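Local atomic coordinates of 2-dehydro-3-deoxy-d-gluconate/2-dehydro-3-deoxy-phosphogluconate aldolase (Picrophilus torridus, PDB entry 4UXD), a protein that belongs to the aldolases of the dihydrodipicolinate synthetase family and folds as a beta/alpha barrel followed by C-terminal helices. Residues Ile33-Ala38 with Asn45-Leu50; Leu76-Asp81 with Gly285-Met290; Phe85-Ser90 with Gly117-Val122; Thr228-Gly233 with Tyr273-Lys278; Lys261-Gly264 with Asn270-Tyr273. One frame throughout, in Å; residues are numbered along the deposited sequence.

Contact 1 of 5, residues Ile33-Ala38 with Asn45-Leu50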
# COMPACT_ATOMS: atom_id res chain seq x y z
N ILE A 33 17.61 -13.79 19.23
CA ILE A 33 17.09 -14.93 18.50
C ILE A 33 16.79 -16.04 19.50
O ILE A 33 17.35 -16.07 20.59
CB ILE A 33 18.06 -15.46 17.43
CG1 ILE A 33 19.40 -15.85 18.07
CG2 ILE A 33 18.26 -14.42 16.33
CD1 ILE A 33 20.30 -16.65 17.15
N THR A 34 15.90 -16.94 19.12
CA THR A 34 15.68 -18.16 19.88
C THR A 34 16.39 -19.33 19.19
O THR A 34 15.84 -19.92 18.26
CB THR A 34 14.18 -18.44 19.97
OG1 THR A 34 13.51 -17.24 20.36
CG2 THR A 34 13.89 -19.55 20.97
N PRO A 35 17.63 -19.68 19.63
CA PRO A 35 18.38 -20.72 18.92
C PRO A 35 17.63 -22.05 18.83
O PRO A 35 16.97 -22.43 19.80
CB PRO A 35 19.66 -20.86 19.76
CG PRO A 35 19.81 -19.56 20.45
CD PRO A 35 18.39 -19.13 20.76
N LEU A 36 17.73 -22.71 17.68
CA LEU A 36 17.01 -23.96 17.43
C LEU A 36 17.94 -25.11 17.00
O LEU A 36 18.93 -24.91 16.27
CB LEU A 36 15.93 -23.77 16.36
CG LEU A 36 14.89 -22.66 16.52
CD1 LEU A 36 14.05 -22.56 15.23
CD2 LEU A 36 14.00 -22.88 17.74
N ASP A 37 17.58 -26.32 17.43
CA ASP A 37 18.30 -27.51 17.03
C ASP A 37 17.92 -27.90 15.60
O ASP A 37 17.11 -27.24 14.97
CB ASP A 37 18.03 -28.66 18.01
CG ASP A 37 16.55 -29.07 18.06
OD1 ASP A 37 15.85 -29.04 17.03
OD2 ASP A 37 16.09 -29.46 19.15
N ALA A 38 18.49 -28.99 15.11
CA ALA A 38 18.13 -29.51 13.79
C ALA A 38 16.64 -29.90 13.66
O ALA A 38 16.17 -30.14 12.55
CB ALA A 38 19.01 -30.72 13.46
N ASN A 45 21.22 -25.16 25.12
CA ASN A 45 22.66 -25.04 25.18
C ASN A 45 23.17 -23.87 24.31
O ASN A 45 24.01 -23.08 24.74
CB ASN A 45 23.32 -26.34 24.75
CG ASN A 45 24.78 -26.41 25.16
OD1 ASN A 45 25.15 -25.98 26.25
ND2 ASN A 45 25.61 -26.92 24.27
N ALA A 46 22.65 -23.76 23.08
CA ALA A 46 23.01 -22.63 22.21
C ALA A 46 22.52 -21.30 22.80
O ALA A 46 23.22 -20.29 22.72
CB ALA A 46 22.46 -22.82 20.82
N THR A 47 21.34 -21.30 23.41
CA THR A 47 20.82 -20.12 24.08
C THR A 47 21.82 -19.62 25.12
O THR A 47 21.93 -18.42 25.37
CB THR A 47 19.46 -20.40 24.75
OG1 THR A 47 18.54 -20.88 23.78
CG2 THR A 47 18.89 -19.16 25.42
N ASN A 48 22.55 -20.55 25.73
CA ASN A 48 23.57 -20.19 26.71
C ASN A 48 24.80 -19.61 26.01
O ASN A 48 25.37 -18.62 26.45
CB ASN A 48 23.95 -21.42 27.55
CG ASN A 48 24.59 -21.03 28.87
OD1 ASN A 48 25.81 -20.93 28.98
ND2 ASN A 48 23.76 -20.82 29.89
N ILE A 49 25.18 -20.24 24.91
CA ILE A 49 26.30 -19.75 24.12
C ILE A 49 26.05 -18.31 23.74
O ILE A 49 26.96 -17.49 23.75
CB ILE A 49 26.50 -20.62 22.88
CG1 ILE A 49 27.15 -21.95 23.31
CG2 ILE A 49 27.37 -19.92 21.84
CD1 ILE A 49 26.99 -23.09 22.32
N LEU A 50 24.78 -18.01 23.45
CA LEU A 50 24.35 -16.68 23.02
C LEU A 50 24.36 -15.68 24.17
O LEU A 50 24.86 -14.55 24.02
CB LEU A 50 22.94 -16.76 22.42
CG LEU A 50 22.28 -15.41 22.10
CD1 LEU A 50 23.17 -14.60 21.16
CD2 LEU A 50 20.90 -15.61 21.49
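Pro35 lies against the side of helix 44-56 and meets it at three residues spaced along its surface. The nearest CA pair is Pro35 with Thr47, 5.7 Å apart. Ala46 comes first. Its CB points at the proline and touches Pro35 CB at 3.6 Å. Thr47 follows. Its side chain runs across that of Pro35, and OG1 sits 3.5 Å from Pro35 CD. This is a van der Waals touch; the hydrogen bond of OG1 goes to Asp43 O, one turn earlier. Leu50, one turn on from Ala46, ends the row. Its CG stands anti to the backbone N (chi1 172°), which sends CD2 out to the loop. There CD2 touches Ile33 CG1 at 3.7 Å and comes equally close to Ile33 O. It also reaches Pro35 CG at 4.2 Å. No hydrogen bond links the two segments, and all five touching residues are buried. The loop 33-38 leaves strand 27-31 and lies between helix 44-56 and helix 270-279, where Phe276 touches both Ile33 and Leu50. Phe82 and Phe85 of helix 76-88 touch Thr47.

Contact 2 of 5, residues Leu76-Asp81 with Gly285-Met290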
# COMPACT_ATOMS: atom_id res chain seq x y z
N LEU A 76 2.76 -20.97 24.07
CA LEU A 76 2.80 -20.30 25.36
C LEU A 76 3.74 -21.03 26.33
O LEU A 76 4.51 -20.41 27.05
CB LEU A 76 1.40 -20.22 25.94
CG LEU A 76 1.22 -19.34 27.17
CD1 LEU A 76 1.57 -17.87 26.87
CD2 LEU A 76 -0.21 -19.49 27.68
N LYS A 77 3.68 -22.36 26.34
CA LYS A 77 4.53 -23.15 27.23
C LYS A 77 6.01 -23.02 26.88
O LYS A 77 6.83 -22.80 27.77
CB LYS A 77 4.09 -24.61 27.20
CG LYS A 77 2.72 -24.84 27.83
CD LYS A 77 2.24 -26.26 27.63
CE LYS A 77 0.87 -26.46 28.23
NZ LYS A 77 0.14 -27.58 27.58
N GLU A 78 6.35 -23.16 25.61
CA GLU A 78 7.74 -22.94 25.16
C GLU A 78 8.26 -21.56 25.50
O GLU A 78 9.46 -21.37 25.72
CB GLU A 78 7.86 -23.13 23.66
CG GLU A 78 7.82 -24.56 23.19
CD GLU A 78 7.67 -24.65 21.69
OE1 GLU A 78 6.80 -23.92 21.14
OE2 GLU A 78 8.42 -25.41 21.06
N ARG A 79 7.36 -20.58 25.53
CA ARG A 79 7.76 -19.20 25.73
C ARG A 79 8.00 -18.95 27.21
O ARG A 79 8.99 -18.34 27.59
CB ARG A 79 6.70 -18.23 25.18
CG ARG A 79 6.72 -18.15 23.64
CD ARG A 79 5.58 -17.28 23.12
NE ARG A 79 5.86 -15.86 23.34
CZ ARG A 79 4.93 -14.91 23.36
NH1 ARG A 79 3.66 -15.24 23.18
NH2 ARG A 79 5.27 -13.64 23.57
N LYS A 80 7.10 -19.45 28.06
CA LYS A 80 7.32 -19.37 29.50
C LYS A 80 8.66 -20.01 29.83
O LYS A 80 9.46 -19.46 30.59
CB LYS A 80 6.21 -20.05 30.26
CG LYS A 80 4.91 -19.30 30.33
CD LYS A 80 3.94 -20.08 31.21
CE LYS A 80 2.50 -19.74 30.92
NZ LYS A 80 1.58 -20.72 31.55
N ASP A 81 8.90 -21.18 29.24
CA ASP A 81 10.10 -21.93 29.55
C ASP A 81 11.34 -21.14 29.15
O ASP A 81 12.30 -21.07 29.91
CB ASP A 81 10.07 -23.31 28.87
CG ASP A 81 9.09 -24.27 29.54
OD1 ASP A 81 8.71 -24.05 30.72
OD2 ASP A 81 8.70 -25.26 28.88
N GLY A 285 18.75 -25.12 13.53
CA GLY A 285 17.64 -25.35 12.63
C GLY A 285 16.60 -24.26 12.56
O GLY A 285 16.77 -23.15 13.08
N TYR A 286 15.50 -24.59 11.89
CA TYR A 286 14.51 -23.62 11.50
C TYR A 286 13.10 -24.20 11.61
O TYR A 286 12.75 -25.09 10.85
CB TYR A 286 14.77 -23.16 10.06
CG TYR A 286 16.14 -22.58 9.84
CD1 TYR A 286 17.24 -23.41 9.68
CD2 TYR A 286 16.34 -21.21 9.78
CE1 TYR A 286 18.50 -22.90 9.49
CE2 TYR A 286 17.59 -20.69 9.60
CZ TYR A 286 18.67 -21.54 9.44
OH TYR A 286 19.93 -21.04 9.24
N ARG A 287 12.31 -23.69 12.54
CA ARG A 287 10.90 -24.04 12.62
C ARG A 287 10.15 -23.35 11.48
O ARG A 287 10.14 -22.12 11.41
CB ARG A 287 10.29 -23.64 13.97
CG ARG A 287 8.81 -24.03 14.12
CD ARG A 287 8.25 -23.76 15.53
NE ARG A 287 8.92 -24.56 16.56
CZ ARG A 287 8.49 -24.69 17.81
NH1 ARG A 287 7.38 -24.09 18.21
NH2 ARG A 287 9.17 -25.44 18.67
N PRO A 288 9.55 -24.14 10.57
CA PRO A 288 8.68 -23.52 9.57
C PRO A 288 7.72 -22.53 10.22
O PRO A 288 7.23 -22.82 11.31
CB PRO A 288 7.93 -24.71 8.98
CG PRO A 288 8.86 -25.87 9.15
CD PRO A 288 9.67 -25.60 10.38
N PRO A 289 7.46 -21.37 9.58
CA PRO A 289 7.85 -20.95 8.22
C PRO A 289 9.30 -20.48 8.03
O PRO A 289 9.66 -20.12 6.92
CB PRO A 289 6.89 -19.79 7.93
CG PRO A 289 6.67 -19.16 9.28
CD PRO A 289 6.76 -20.29 10.30
N MET A 290 10.11 -20.44 9.08
CA MET A 290 11.54 -20.21 8.90
C MET A 290 12.09 -21.23 7.91
O MET A 290 11.52 -22.32 7.74
CB MET A 290 12.31 -20.34 10.23
CG MET A 290 11.88 -19.42 11.34
SD MET A 290 12.61 -19.86 12.94
CE MET A 290 14.22 -19.09 12.86
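Glu78 on helix 76-88 and Arg287 in the loop after helix 270-279 keep their backbones well apart, with CA atoms 13.0 Å from each other as the nearest CA pair. Two long side chains bridge the gap from opposite directions. Glu78 is extended beyond CG. Arg287 runs straight to CD and then bends at chi3 (-63°), which turns the NH1 and NH2 end to the carboxylate. The two flat groups are nearly coplanar, 23° apart. Arg287 grips end-on, one nitrogen to each oxygen. NH1 donates to the syn lone pair of Glu78 OE1 at 3.0 Å. NH2 donates to Glu78 OE2 at a modelled 2.5 Å, a doubtful length, and meets that oxygen on the syn side but 16° out of the carboxylate plane. Both bonds are close to straight, and both oxygens lie in the guanidinium plane. Other bonds fix the same group: NE donates to Gly40 O, and NH1 also donates to Tyr73 O. Asn104 of the second subunit packs on both Glu78 and Arg287. The paired charges should favour an ionised carboxylate, and the bidentate bonds limit rotation of the guanidinium. The salt bridge thus ties the C-terminal loop to helix 76-88 beside a subunit interface.

Contact 3 of 5, residues Phe85-Ser90 with Gly117-Val122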
# COMPACT_ATOMS: atom_id res chain seq x y z
N PHE A 85 14.62 -19.76 31.33
CA PHE A 85 16.00 -20.13 31.10
C PHE A 85 16.85 -18.89 31.08
O PHE A 85 17.83 -18.78 31.82
CB PHE A 85 16.15 -20.90 29.79
CG PHE A 85 17.57 -21.33 29.49
CD1 PHE A 85 18.11 -22.47 30.08
CD2 PHE A 85 18.36 -20.61 28.62
CE1 PHE A 85 19.42 -22.87 29.81
CE2 PHE A 85 19.67 -21.01 28.33
CZ PHE A 85 20.20 -22.14 28.94
N VAL A 86 16.45 -17.92 30.28
CA VAL A 86 17.20 -16.69 30.12
C VAL A 86 17.33 -15.96 31.45
O VAL A 86 18.40 -15.44 31.77
CB VAL A 86 16.54 -15.79 29.07
CG1 VAL A 86 17.19 -14.42 29.02
CG2 VAL A 86 16.59 -16.48 27.71
N ARG A 87 16.25 -15.92 32.23
CA ARG A 87 16.28 -15.27 33.53
C ARG A 87 17.19 -16.02 34.48
O ARG A 87 17.77 -15.41 35.38
CB ARG A 87 14.87 -15.16 34.14
CG ARG A 87 14.81 -14.79 35.64
CD ARG A 87 15.19 -13.33 35.97
NE ARG A 87 16.54 -12.95 35.53
CZ ARG A 87 16.96 -11.69 35.41
NH1 ARG A 87 16.16 -10.67 35.71
NH2 ARG A 87 18.19 -11.45 34.99
N GLU A 88 17.34 -17.32 34.28
CA GLU A 88 18.10 -18.15 35.20
C GLU A 88 19.56 -18.32 34.82
O GLU A 88 20.34 -18.91 35.57
CB GLU A 88 17.46 -19.53 35.32
CG GLU A 88 16.30 -19.59 36.29
CD GLU A 88 15.69 -20.96 36.35
OE1 GLU A 88 16.17 -21.87 35.63
OE2 GLU A 88 14.71 -21.14 37.11
N ASN A 89 19.95 -17.80 33.66
CA ASN A 89 21.31 -17.99 33.20
C ASN A 89 22.00 -16.70 32.83
O ASN A 89 23.01 -16.68 32.15
CB ASN A 89 21.32 -18.96 32.03
CG ASN A 89 21.02 -20.38 32.49
OD1 ASN A 89 21.89 -21.06 33.02
ND2 ASN A 89 19.78 -20.82 32.31
N SER A 90 21.45 -15.61 33.36
CA SER A 90 22.03 -14.29 33.20
C SER A 90 21.49 -13.36 34.26
O SER A 90 20.32 -13.45 34.62
CB SER A 90 21.74 -13.73 31.81
OG SER A 90 22.11 -12.36 31.73
N GLY A 117 11.11 -12.41 38.50
CA GLY A 117 12.00 -11.27 38.54
C GLY A 117 12.55 -10.77 37.21
O GLY A 117 13.73 -10.41 37.11
N ILE A 118 11.71 -10.72 36.18
CA ILE A 118 12.10 -10.05 34.94
C ILE A 118 11.72 -8.60 35.12
O ILE A 118 10.60 -8.29 35.50
CB ILE A 118 11.46 -10.70 33.68
CG1 ILE A 118 12.24 -11.95 33.27
CG2 ILE A 118 11.42 -9.74 32.51
CD1 ILE A 118 11.46 -12.94 32.44
N GLU A 119 12.66 -7.72 34.86
CA GLU A 119 12.49 -6.30 35.12
C GLU A 119 11.38 -5.63 34.32
O GLU A 119 10.65 -4.78 34.84
CB GLU A 119 13.81 -5.56 34.82
CG GLU A 119 14.87 -5.72 35.89
CD GLU A 119 15.78 -6.91 35.67
OE1 GLU A 119 15.40 -7.85 34.94
OE2 GLU A 119 16.89 -6.90 36.23
N ALA A 120 11.25 -5.98 33.04
CA ALA A 120 10.35 -5.24 32.15
C ALA A 120 9.64 -6.16 31.17
O ALA A 120 10.14 -7.23 30.82
CB ALA A 120 11.13 -4.17 31.39
N ALA A 121 8.46 -5.73 30.76
CA ALA A 121 7.72 -6.39 29.70
C ALA A 121 7.84 -5.53 28.46
O ALA A 121 8.10 -4.33 28.56
CB ALA A 121 6.28 -6.61 30.07
N VAL A 122 7.69 -6.17 27.30
CA VAL A 122 7.60 -5.50 26.01
C VAL A 122 6.41 -6.02 25.23
O VAL A 122 6.32 -7.21 24.95
CB VAL A 122 8.85 -5.71 25.16
CG1 VAL A 122 8.80 -4.79 23.91
CG2 VAL A 122 10.10 -5.48 25.98
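Arg87 points from helix 76-88 at the turn 117-119, and its guanidinium meets that turn by the edge. Gly117 O and Glu119 OE1 both lie near the guanidinium plane, and both accept hydrogen bonds from NH1. The bond from Arg87 NH1 to Gly117 O is 2.8 Å long with an N-H...O angle of 151°. The donor sits 26° out of the carbonyl plane of Gly117. The second bond, from Arg87 NH1 to Glu119 OE1, is weak at 3.0 Å and bent, though it forms part of a salt bridge. The side chains of Arg87 and Glu119 cross at about a right angle, and their charged planes are 51° apart. Of the carboxylate, only OE1 is bonded to Arg87, by the one nitrogen NH1.

Bends in both chains set up this meeting. Arg87 turns at chi2 and again at chi3. This folds the group back along its own segment, where NH2 donates to Ser90 O at 2.9 Å. NH2 also bonds to Lys92 O. Glu119 bends at chi2, which brings OE1 round to Arg87, and the same oxygen accepts from Ile94 N. Nearer the helix, the aliphatic part of Arg87 packs loosely on Ile118, CD to CG1 4.2 Å.

Gly117, with positive phi, is the C-prime residue of a Schellman motif that ends helix 103-115. Arg87 thus binds a helix-terminating turn just before strand 120-123. The contact joins two successive beta/alpha units of the barrel where the chain leaves each helix for the next strand.

Contact 4 of 5, residues Thr228-Gly233 with Tyr273-Lys278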
# COMPACT_ATOMS: atom_id res chain seq x y z
N THR A 228 23.31 -7.44 17.27
CA THR A 228 24.10 -7.71 18.46
C THR A 228 24.12 -9.21 18.81
O THR A 228 24.89 -9.63 19.67
CB THR A 228 23.60 -6.92 19.69
OG1 THR A 228 22.25 -7.30 20.00
CG2 THR A 228 23.66 -5.43 19.41
N ASN A 229 23.30 -10.01 18.14
CA ASN A 229 23.31 -11.44 18.34
C ASN A 229 24.63 -12.10 17.90
O ASN A 229 24.91 -13.23 18.27
CB ASN A 229 22.14 -12.09 17.59
CG ASN A 229 20.83 -11.95 18.32
OD1 ASN A 229 20.53 -12.73 19.23
ND2 ASN A 229 20.03 -10.96 17.93
N PHE A 230 25.42 -11.38 17.10
CA PHE A 230 26.64 -11.94 16.54
C PHE A 230 27.62 -10.86 16.08
O PHE A 230 28.57 -11.14 15.37
CB PHE A 230 26.29 -12.86 15.37
CG PHE A 230 25.17 -12.35 14.53
CD1 PHE A 230 25.39 -11.39 13.57
CD2 PHE A 230 23.88 -12.82 14.73
CE1 PHE A 230 24.34 -10.91 12.81
CE2 PHE A 230 22.84 -12.35 13.98
CZ PHE A 230 23.06 -11.40 13.02
N SER A 231 27.38 -9.63 16.51
CA SER A 231 28.25 -8.53 16.16
C SER A 231 28.26 -7.47 17.27
O SER A 231 27.21 -7.11 17.79
CB SER A 231 27.82 -7.91 14.84
OG SER A 231 28.66 -6.84 14.49
N ASP A 232 29.45 -7.01 17.62
CA ASP A 232 29.61 -5.98 18.65
C ASP A 232 29.53 -4.56 18.06
O ASP A 232 29.59 -3.57 18.80
CB ASP A 232 30.94 -6.17 19.38
CG ASP A 232 32.14 -5.96 18.45
OD1 ASP A 232 31.99 -6.12 17.22
OD2 ASP A 232 33.24 -5.63 18.96
N GLY A 233 29.42 -4.47 16.73
CA GLY A 233 29.40 -3.20 16.02
C GLY A 233 28.50 -2.14 16.64
O GLY A 233 28.95 -1.04 16.95
N TYR A 273 19.75 -16.12 12.05
CA TYR A 273 19.92 -17.43 12.63
C TYR A 273 21.15 -18.10 12.01
O TYR A 273 22.03 -18.56 12.73
CB TYR A 273 18.63 -18.25 12.48
CG TYR A 273 17.59 -17.85 13.51
CD1 TYR A 273 16.86 -16.67 13.37
CD2 TYR A 273 17.36 -18.62 14.63
CE1 TYR A 273 15.93 -16.28 14.32
CE2 TYR A 273 16.43 -18.24 15.59
CZ TYR A 273 15.72 -17.07 15.43
OH TYR A 273 14.80 -16.70 16.39
N GLU A 274 21.23 -18.13 10.68
CA GLU A 274 22.39 -18.72 10.04
C GLU A 274 23.67 -18.04 10.54
O GLU A 274 24.66 -18.71 10.88
CB GLU A 274 22.30 -18.61 8.52
CG GLU A 274 23.41 -19.33 7.79
CD GLU A 274 23.14 -19.45 6.29
OE1 GLU A 274 22.00 -19.17 5.87
OE2 GLU A 274 24.07 -19.81 5.53
N TYR A 275 23.63 -16.72 10.62
CA TYR A 275 24.82 -15.95 10.93
C TYR A 275 25.30 -16.33 12.32
O TYR A 275 26.50 -16.43 12.57
CB TYR A 275 24.54 -14.45 10.83
CG TYR A 275 25.76 -13.61 10.58
CD1 TYR A 275 26.74 -13.47 11.55
CD2 TYR A 275 25.93 -12.94 9.38
CE1 TYR A 275 27.86 -12.69 11.32
CE2 TYR A 275 27.04 -12.16 9.14
CZ TYR A 275 28.01 -12.03 10.12
OH TYR A 275 29.13 -11.26 9.89
N PHE A 276 24.35 -16.55 13.21
CA PHE A 276 24.67 -16.97 14.56
C PHE A 276 25.18 -18.42 14.59
O PHE A 276 26.07 -18.76 15.38
CB PHE A 276 23.45 -16.85 15.47
CG PHE A 276 23.68 -17.41 16.84
CD1 PHE A 276 24.35 -16.66 17.79
CD2 PHE A 276 23.26 -18.70 17.16
CE1 PHE A 276 24.58 -17.18 19.06
CE2 PHE A 276 23.49 -19.22 18.43
CZ PHE A 276 24.15 -18.46 19.37
N TYR A 277 24.62 -19.25 13.74
CA TYR A 277 24.94 -20.66 13.74
C TYR A 277 26.36 -20.88 13.23
O TYR A 277 27.14 -21.61 13.83
CB TYR A 277 23.94 -21.44 12.88
CG TYR A 277 22.54 -21.55 13.46
CD1 TYR A 277 22.31 -21.46 14.82
CD2 TYR A 277 21.45 -21.75 12.63
CE1 TYR A 277 21.04 -21.57 15.34
CE2 TYR A 277 20.18 -21.86 13.13
CZ TYR A 277 19.98 -21.77 14.49
OH TYR A 277 18.69 -21.89 14.99
N LYS A 278 26.68 -20.22 12.12
CA LYS A 278 27.99 -20.35 11.50
C LYS A 278 29.09 -19.80 12.39
O LYS A 278 30.18 -20.37 12.46
CB LYS A 278 28.01 -19.64 10.14
CG LYS A 278 27.31 -20.40 9.00
CD LYS A 278 27.62 -19.77 7.64
CE LYS A 278 27.17 -20.65 6.47
NZ LYS A 278 28.06 -21.83 6.22
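Phe230 and Tyr275 meet ring against ring where the loop after strand 222-224, the last strand of the beta/alpha barrel, packs on helix 270-279. The planes are 26° apart and the centroids 4.5 Å, so this is an offset pair. The rings are slid so far that they barely overlap. What covers the centre of the Phe230 ring is Tyr275 CB. It forms a CH-pi contact at 3.9 Å from the ring centroid, almost on the ring normal. In return, Phe230 CE1 lies over one face of the Tyr275 ring, toward its rim. Phe230 CG is tucked between its own backbone N and carbonyl carbon (chi1 38°), which turns the ring to the helix.

Phe276, the next residue of the helix, also belongs to the first shell. Phe230 CD2 touches Phe276 CB at 4.1 Å.

Further out, helix 245-264 packs on the aromatic pair: Leu263 touches Phe230, and Leu259 touches Tyr275. Leu50 of helix 44-56 packs on Phe276. The loop itself is held by Asn229, whose amide binds Gly226 O and Pro31 O through ND2 and Ile33 N through OD1. Beyond Phe230 the chain turns into helix 233-240, and Gly233 N donates a weak capping bond to Ser231 OG at 3.3 Å. No hydrogen bond runs between the two segments. The barrel loop and the C-terminal helix are joined here by aromatic and apolar touch. One backbone oxygen also reaches across: Asn229 O lies near the plane of the Phe276 ring, at its edge, 3.5 Å from CD1.

Contact 5 of 5, residues Lys261-Gly264 with Asn270-Tyr273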
# COMPACT_ATOMS: atom_id res chain seq x y z
N LYS A 261 22.61 -4.57 5.34
CA LYS A 261 22.25 -4.75 3.95
C LYS A 261 22.33 -6.22 3.57
O LYS A 261 21.43 -6.75 2.91
CB LYS A 261 23.15 -3.94 3.02
CG LYS A 261 22.76 -4.07 1.54
CD LYS A 261 23.73 -3.29 0.65
CE LYS A 261 23.44 -3.51 -0.83
NZ LYS A 261 24.60 -3.15 -1.69
N LYS A 262 23.43 -6.86 3.98
CA LYS A 262 23.60 -8.30 3.79
C LYS A 262 22.40 -9.04 4.37
O LYS A 262 21.75 -9.81 3.67
CB LYS A 262 24.90 -8.79 4.46
CG LYS A 262 26.18 -8.41 3.75
CD LYS A 262 26.52 -9.40 2.62
CE LYS A 262 27.87 -9.11 1.98
NZ LYS A 262 28.24 -10.12 0.94
N LEU A 263 22.09 -8.78 5.65
CA LEU A 263 20.99 -9.47 6.35
C LEU A 263 19.60 -9.25 5.72
O LEU A 263 18.70 -10.09 5.86
CB LEU A 263 20.96 -9.03 7.82
CG LEU A 263 22.17 -9.48 8.66
CD1 LEU A 263 22.17 -8.79 10.01
CD2 LEU A 263 22.19 -11.01 8.83
N GLY A 264 19.44 -8.13 5.01
CA GLY A 264 18.15 -7.72 4.46
C GLY A 264 17.89 -8.24 3.06
O GLY A 264 16.77 -8.14 2.55
N ASN A 270 15.64 -15.10 9.06
CA ASN A 270 16.37 -16.34 8.90
C ASN A 270 17.89 -16.14 8.85
O ASN A 270 18.63 -16.89 9.48
CB ASN A 270 15.86 -17.06 7.67
CG ASN A 270 14.40 -17.46 7.81
OD1 ASN A 270 14.02 -18.07 8.81
ND2 ASN A 270 13.56 -17.08 6.83
N ALA A 271 18.34 -15.11 8.14
CA ALA A 271 19.76 -14.81 8.00
C ALA A 271 20.44 -14.59 9.36
O ALA A 271 21.62 -14.92 9.52
CB ALA A 271 19.97 -13.59 7.12
N TYR A 272 19.70 -14.04 10.32
CA TYR A 272 20.23 -13.80 11.67
C TYR A 272 20.58 -15.12 12.32
O TYR A 272 21.56 -15.23 13.05
CB TYR A 272 19.22 -13.04 12.54
CG TYR A 272 19.05 -11.58 12.16
CD1 TYR A 272 18.35 -11.21 11.01
CD2 TYR A 272 19.58 -10.57 12.96
CE1 TYR A 272 18.19 -9.88 10.67
CE2 TYR A 272 19.43 -9.24 12.61
CZ TYR A 272 18.73 -8.90 11.47
OH TYR A 272 18.58 -7.58 11.14
N TYR A 273 19.75 -16.12 12.05
CA TYR A 273 19.92 -17.43 12.63
C TYR A 273 21.15 -18.10 12.01
O TYR A 273 22.03 -18.56 12.73
CB TYR A 273 18.63 -18.25 12.48
CG TYR A 273 17.59 -17.85 13.51
CD1 TYR A 273 16.86 -16.67 13.37
CD2 TYR A 273 17.36 -18.62 14.63
CE1 TYR A 273 15.93 -16.28 14.32
CE2 TYR A 273 16.43 -18.24 15.59
CZ TYR A 273 15.72 -17.07 15.43
OH TYR A 273 14.80 -16.70 16.39
O HOH W 1 16.88 -12.51 7.28
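Leu263 carries the apolar side of this contact, with one methyl for each of two residues on helix 270-279. CD2 meets Ala271 CB at 3.8 Å. CD1 lies over one face of the Tyr272 ring, offset toward the rim on the side of CZ, which is its nearest atom there at 3.7 Å. This is a CH-pi contact: CD1 is 4.0 Å from the centroid of the Tyr272 ring and 23° off the normal. The leucine side chain runs across that of the tyrosine, not along it. Tyr272 CG is anti to its carbonyl carbon (chi1 -72°), and this brings the ring alongside Leu263 so that CD1 faces it. The nearest CA atoms are those of Leu263 and Ala271, 5.7 Å apart.

The polar part is carried by water. Ala271 N donates to a water at 3.1 Å. That water also lies 3.3 Å from Leu263 O. It may link the two backbones, though the bond to Leu263 O is weak and not certain. No direct hydrogen bond spans the segments.

The hydroxyl of Tyr272 is turned to a different partner, O1 of a bound glycerol that probably came from the crystallisation liquor. The contact itself packs two consecutive helices, 245-264 and 270-279, across the short loop that joins them. This pair belongs to the C-terminal helical region that follows the barrel in the dihydrodipicolinate synthetase family.

Contact 1 comes first along the chain. Contact 2 opens after it and closes last, so contacts 3, 4 and 5 are nested in its loop. Helix 270-279 is the common element on one side: contacts 4 and 5 both use it, share Tyr273, and have centres 9 Å apart. That helix also reaches contact 1, where Tyr273 OH and Tyr277 OH bond to Thr34 N and Leu36 N. Leu36 O in turn probably bonds to Gly285 N of contact 2. Helix 76-88 serves both contact 2 and contact 3. Contact 3 lies apart from contact 5, about 26 Å between centres. Together the contacts join the barrel's early loops and helices to its C-terminal segments.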